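Local structure of heme oxygenase (Chlamydomonas reinhardtii, 4RAJ) at residues Pro19-Leu24 and Ala190-Phe195; Leu149-Gly154 and Thr174-Tyr179. The protein probably catalyses the oxidative opening of heme to biliverdin, with release of iron and carbon monoxide. All blocks are in the same frame, centred on the assembly; numbering follows the deposited sequence.

Interaction 1: residues Pro19-Leu24 and Ala190-Phe195; sequences PLTKRL and AFKKQF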
# COMPACT_ATOMS: atom_id res chain seq x y z
N PRO A 19 -2.79 -12.25 19.49
CA PRO A 19 -1.82 -11.48 18.72
C PRO A 19 -2.43 -10.21 18.12
O PRO A 19 -3.61 -10.20 17.74
CB PRO A 19 -1.38 -12.45 17.61
CG PRO A 19 -1.93 -13.80 18.00
CD PRO A 19 -3.14 -13.52 18.82
N LEU A 20 -1.63 -9.16 18.03
CA LEU A 20 -2.07 -7.87 17.50
C LEU A 20 -2.65 -8.01 16.09
O LEU A 20 -3.67 -7.40 15.76
CB LEU A 20 -0.90 -6.88 17.50
CG LEU A 20 -1.23 -5.39 17.31
CD1 LEU A 20 -2.36 -4.96 18.23
CD2 LEU A 20 0.01 -4.55 17.57
N THR A 21 -2.00 -8.83 15.27
CA THR A 21 -2.46 -9.06 13.90
C THR A 21 -3.90 -9.56 13.88
O THR A 21 -4.69 -9.15 13.04
CB THR A 21 -1.57 -10.07 13.15
OG1 THR A 21 -1.30 -11.19 14.00
CG2 THR A 21 -0.26 -9.42 12.74
N LYS A 22 -4.24 -10.44 14.81
CA LYS A 22 -5.57 -11.02 14.84
C LYS A 22 -6.58 -10.01 15.36
O LYS A 22 -7.72 -9.96 14.89
CB LYS A 22 -5.58 -12.29 15.69
CG LYS A 22 -6.81 -13.15 15.46
CD LYS A 22 -6.42 -14.59 15.09
CE LYS A 22 -6.19 -15.44 16.33
NZ LYS A 22 -5.64 -16.78 15.98
N ARG A 23 -6.18 -9.20 16.33
CA ARG A 23 -7.07 -8.15 16.82
C ARG A 23 -7.36 -7.14 15.71
O ARG A 23 -8.50 -6.69 15.56
CB ARG A 23 -6.49 -7.44 18.04
CG ARG A 23 -7.42 -6.34 18.57
CD ARG A 23 -7.25 -6.08 20.05
NE ARG A 23 -6.34 -4.97 20.30
CZ ARG A 23 -6.73 -3.75 20.67
NH1 ARG A 23 -8.01 -3.46 20.83
NH2 ARG A 23 -5.81 -2.81 20.87
N LEU A 24 -6.35 -6.79 14.94
CA LEU A 24 -6.53 -5.81 13.87
C LEU A 24 -7.39 -6.38 12.75
O LEU A 24 -8.35 -5.74 12.30
CB LEU A 24 -5.19 -5.34 13.32
CG LEU A 24 -4.61 -4.07 13.96
CD1 LEU A 24 -4.55 -4.17 15.47
CD2 LEU A 24 -3.22 -3.78 13.42
N ALA A 190 7.42 -12.76 7.79
CA ALA A 190 8.47 -12.17 8.62
C ALA A 190 8.00 -10.87 9.27
O ALA A 190 8.27 -10.61 10.44
CB ALA A 190 9.73 -11.93 7.80
N PHE A 191 7.32 -10.04 8.49
CA PHE A 191 6.81 -8.79 9.05
C PHE A 191 5.74 -9.08 10.10
O PHE A 191 5.73 -8.47 11.16
CB PHE A 191 6.24 -7.88 7.97
CG PHE A 191 5.76 -6.57 8.52
CD1 PHE A 191 4.46 -6.42 8.97
CD2 PHE A 191 6.64 -5.50 8.64
CE1 PHE A 191 4.02 -5.21 9.52
CE2 PHE A 191 6.22 -4.30 9.20
CZ PHE A 191 4.91 -4.15 9.62
N LYS A 192 4.83 -10.00 9.79
CA LYS A 192 3.77 -10.35 10.73
C LYS A 192 4.32 -10.82 12.07
O LYS A 192 3.88 -10.39 13.12
CB LYS A 192 2.86 -11.44 10.18
CG LYS A 192 1.74 -10.97 9.32
CD LYS A 192 0.61 -11.97 9.46
CE LYS A 192 -0.56 -11.62 8.60
NZ LYS A 192 -0.45 -12.32 7.30
N LYS A 193 5.28 -11.73 12.01
CA LYS A 193 5.88 -12.29 13.21
C LYS A 193 6.51 -11.21 14.08
O LYS A 193 6.27 -11.15 15.29
CB LYS A 193 6.93 -13.34 12.84
CG LYS A 193 7.64 -13.98 14.03
CD LYS A 193 8.15 -15.37 13.66
CE LYS A 193 9.01 -15.95 14.76
NZ LYS A 193 10.21 -15.10 14.98
N GLN A 194 7.29 -10.33 13.46
CA GLN A 194 7.91 -9.25 14.21
C GLN A 194 6.89 -8.22 14.69
O GLN A 194 7.01 -7.71 15.80
CB GLN A 194 8.98 -8.55 13.39
CG GLN A 194 9.69 -7.46 14.17
CD GLN A 194 10.96 -6.99 13.51
OE1 GLN A 194 11.24 -7.33 12.36
NE2 GLN A 194 11.76 -6.22 14.24
N PHE A 195 5.91 -7.90 13.85
CA PHE A 195 4.86 -6.94 14.21
C PHE A 195 4.11 -7.42 15.46
O PHE A 195 3.80 -6.63 16.35
CB PHE A 195 3.89 -6.73 13.05
CG PHE A 195 2.92 -5.59 13.24
CD1 PHE A 195 3.36 -4.29 13.37
CD2 PHE A 195 1.56 -5.83 13.25
CE1 PHE A 195 2.47 -3.23 13.52
CE2 PHE A 195 0.66 -4.78 13.40
CZ PHE A 195 1.12 -3.48 13.54

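Interaction 2: residues Leu149-Gly154 and Thr174-Tyr179; sequences LAMASG and TAAFDY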
# COMPACT_ATOMS: atom_id res chain seq x y z
N LEU A 149 1.42 -5.44 2.99
CA LEU A 149 1.16 -6.87 3.09
C LEU A 149 0.03 -7.28 2.14
O LEU A 149 0.00 -8.40 1.63
CB LEU A 149 0.87 -7.27 4.54
CG LEU A 149 2.11 -7.75 5.32
CD1 LEU A 149 3.25 -6.75 5.28
CD2 LEU A 149 1.77 -8.10 6.77
N ALA A 150 -0.88 -6.35 1.87
CA ALA A 150 -1.95 -6.62 0.90
C ALA A 150 -1.37 -6.72 -0.52
O ALA A 150 -1.82 -7.56 -1.31
CB ALA A 150 -3.03 -5.54 0.97
N MET A 151 -0.38 -5.89 -0.84
CA MET A 151 0.28 -5.96 -2.15
C MET A 151 0.91 -7.33 -2.37
O MET A 151 0.91 -7.87 -3.49
CB MET A 151 1.32 -4.86 -2.29
CG MET A 151 0.69 -3.47 -2.25
SD MET A 151 -0.32 -3.19 -3.73
CE MET A 151 0.99 -3.38 -4.93
N ALA A 152 1.46 -7.88 -1.28
CA ALA A 152 2.13 -9.18 -1.31
C ALA A 152 1.12 -10.34 -1.36
O ALA A 152 1.49 -11.49 -1.62
CB ALA A 152 3.04 -9.33 -0.09
N SER A 153 -0.14 -9.99 -1.15
CA SER A 153 -1.23 -10.94 -1.00
C SER A 153 -2.24 -10.88 -2.13
O SER A 153 -2.09 -11.56 -3.15
CB SER A 153 -1.96 -10.68 0.32
OG SER A 153 -3.32 -11.07 0.23
N GLY A 154 -3.29 -10.09 -1.92
CA GLY A 154 -4.36 -9.94 -2.90
C GLY A 154 -3.85 -9.32 -4.18
O GLY A 154 -4.38 -9.58 -5.26
N THR A 174 3.79 -5.56 -14.40
CA THR A 174 3.24 -5.81 -13.07
C THR A 174 4.28 -5.63 -11.98
O THR A 174 4.25 -6.35 -10.97
CB THR A 174 2.62 -7.23 -12.95
OG1 THR A 174 3.64 -8.23 -13.09
CG2 THR A 174 1.53 -7.44 -14.02
N ALA A 175 5.20 -4.69 -12.18
CA ALA A 175 6.29 -4.50 -11.22
C ALA A 175 5.78 -4.05 -9.84
O ALA A 175 6.41 -4.33 -8.82
CB ALA A 175 7.31 -3.49 -11.75
N ALA A 176 4.62 -3.39 -9.82
CA ALA A 176 3.98 -2.99 -8.57
C ALA A 176 3.69 -4.20 -7.68
O ALA A 176 3.66 -4.09 -6.45
CB ALA A 176 2.69 -2.22 -8.85
N PHE A 177 3.45 -5.34 -8.33
CA PHE A 177 3.05 -6.57 -7.65
C PHE A 177 4.12 -7.68 -7.70
O PHE A 177 3.85 -8.82 -7.29
CB PHE A 177 1.75 -7.09 -8.29
CG PHE A 177 0.67 -6.05 -8.36
CD1 PHE A 177 -0.02 -5.67 -7.22
CD2 PHE A 177 0.34 -5.44 -9.56
CE1 PHE A 177 -1.01 -4.70 -7.28
CE2 PHE A 177 -0.65 -4.48 -9.63
CZ PHE A 177 -1.33 -4.11 -8.50
N ASP A 178 5.31 -7.36 -8.18
CA ASP A 178 6.36 -8.37 -8.32
C ASP A 178 7.28 -8.43 -7.10
O ASP A 178 7.58 -7.41 -6.47
CB ASP A 178 7.21 -8.11 -9.56
CG ASP A 178 6.45 -8.35 -10.87
OD1 ASP A 178 5.38 -9.00 -10.88
OD2 ASP A 178 6.94 -7.85 -11.90
N TYR A 179 7.74 -9.65 -6.79
CA TYR A 179 8.68 -9.88 -5.70
C TYR A 179 9.77 -10.80 -6.20
O TYR A 179 9.74 -12.00 -5.95
CB TYR A 179 7.97 -10.48 -4.47
CG TYR A 179 6.95 -9.51 -3.90
CD1 TYR A 179 5.67 -9.42 -4.45
CD2 TYR A 179 7.27 -8.69 -2.83
CE1 TYR A 179 4.73 -8.51 -3.95
CE2 TYR A 179 6.33 -7.78 -2.31
CZ TYR A 179 5.07 -7.70 -2.89
OH TYR A 179 4.13 -6.80 -2.41

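Interaction 1: residues Pro19-Leu24 and Ala190-Phe195
In the all-helical heme oxygenase fold, the short N-terminal helix 20-27 packs across helix 184-200 through the ring of Phe195. The two helix segments run at 100° to each other, and their axes come no closer than 10.3 Å. Side chains therefore fill the gap. Phe195 CG lies anti to the backbone N (chi1 -170°), which carries the ring out toward helix 20-27. Two carbons meet this ring at its edge, near its plane. Leu24 CD2 is 4.0 Å from Phe195 CE2, and the leucine lies roughly perpendicular to the phenylalanine side chain. Thr21 CG2 is 4.1 Å from Phe195 CD2; here the two side chains point opposite ways as they pass. Leu20 CD2 comes in obliquely, 4.2 Å from Phe195 CE2. The methyl of Thr21 also touches the aliphatic chain of Lys192, with Thr21 CG2 4.2 Å from Lys192 CD. Thr21 thus turns its carbon branch to the contact, while its OG1 hydrogen-bonds Asp196 OD2, one residue past Phe195. The Phe195 ring also meets that of Tyr145 from helix 140-151, their planes only about 15° apart. Leu20 and Leu24 reach helix 204-227 as well, at Leu210 and His214. With the Phe195 ring set among Leu20, Thr21 and Leu24, this is buried packing between nearly perpendicular helices at one end of the all-helical heme oxygenase fold.

Interaction 2: residues Leu149-Gly154 and Thr174-Tyr179
A Met-aromatic contact joins residues 149-154, which continue from helix 140-151, to the loop between helices 155-165 and 184-200, beside a pocket that holds a polyether molecule. Met151 SD lies 5.1 Å from the centroid of the Phe177 ring, at 65° from the ring normal, so the approach is oblique. The methionine chain is bent at chi2 and chi3 (-68° and -60°), which folds its methyl back to the loop. Met151 CE is 3.4 Å from Phe177 CE1 and 3.2 Å from Ala176 O. That carbonyl is also hydrogen-bonded by Arg95. Phe177 carries Ala176 CB over one face, offset toward the rim. Tyr179 makes the second half of the contact. Its OH lies 3.4 Å from Met151 CB and 3.6 Å from Ala152 CB. The same OH is 3.1 Å from Ala152 N, but the angle is too poor for a hydrogen bond. Ala152 CB also packs 3.8 Å from Tyr179 CZ, and Met151 O lies at the ring edge. Arg95 makes a cation-pi contact with this ring. Replacing Tyr179 by an alanine would probably open a gap beside Met151 and Ala152 and leave Arg95 without its aromatic partner. Gln156 hydrogen-bonds both Met151 O and Phe177 O, bridging the two backbones through a third residue. The direct contact is therefore held by sulfur-aromatic and apolar packing, while a polar link between the segments runs through the Gln156 side chain.

In the fold
Interactions 1 and 2 lie in one helical domain, with their centres about 19 Å apart. Both segments of interaction 2 fall between residues 24 and 190, so the chain makes interaction 2 within the span that interaction 1 closes. Helices 140-151 and 184-200 connect them. Leu149 CD2 packs 3.8 Å from Lys192 CG and 3.9 Å from Phe191 CD1, joining a segment of each interaction directly. Interaction 1 involves the N-terminal helix 20-27 and lies about 17 Å from the chain centre; interaction 2 is nearer, at about 9 Å. Ala150, in the segment 149-154, lines the polyether pocket. These contacts are consistent with a chain of packing from the N-terminal helix to the neighbourhood of this pocket.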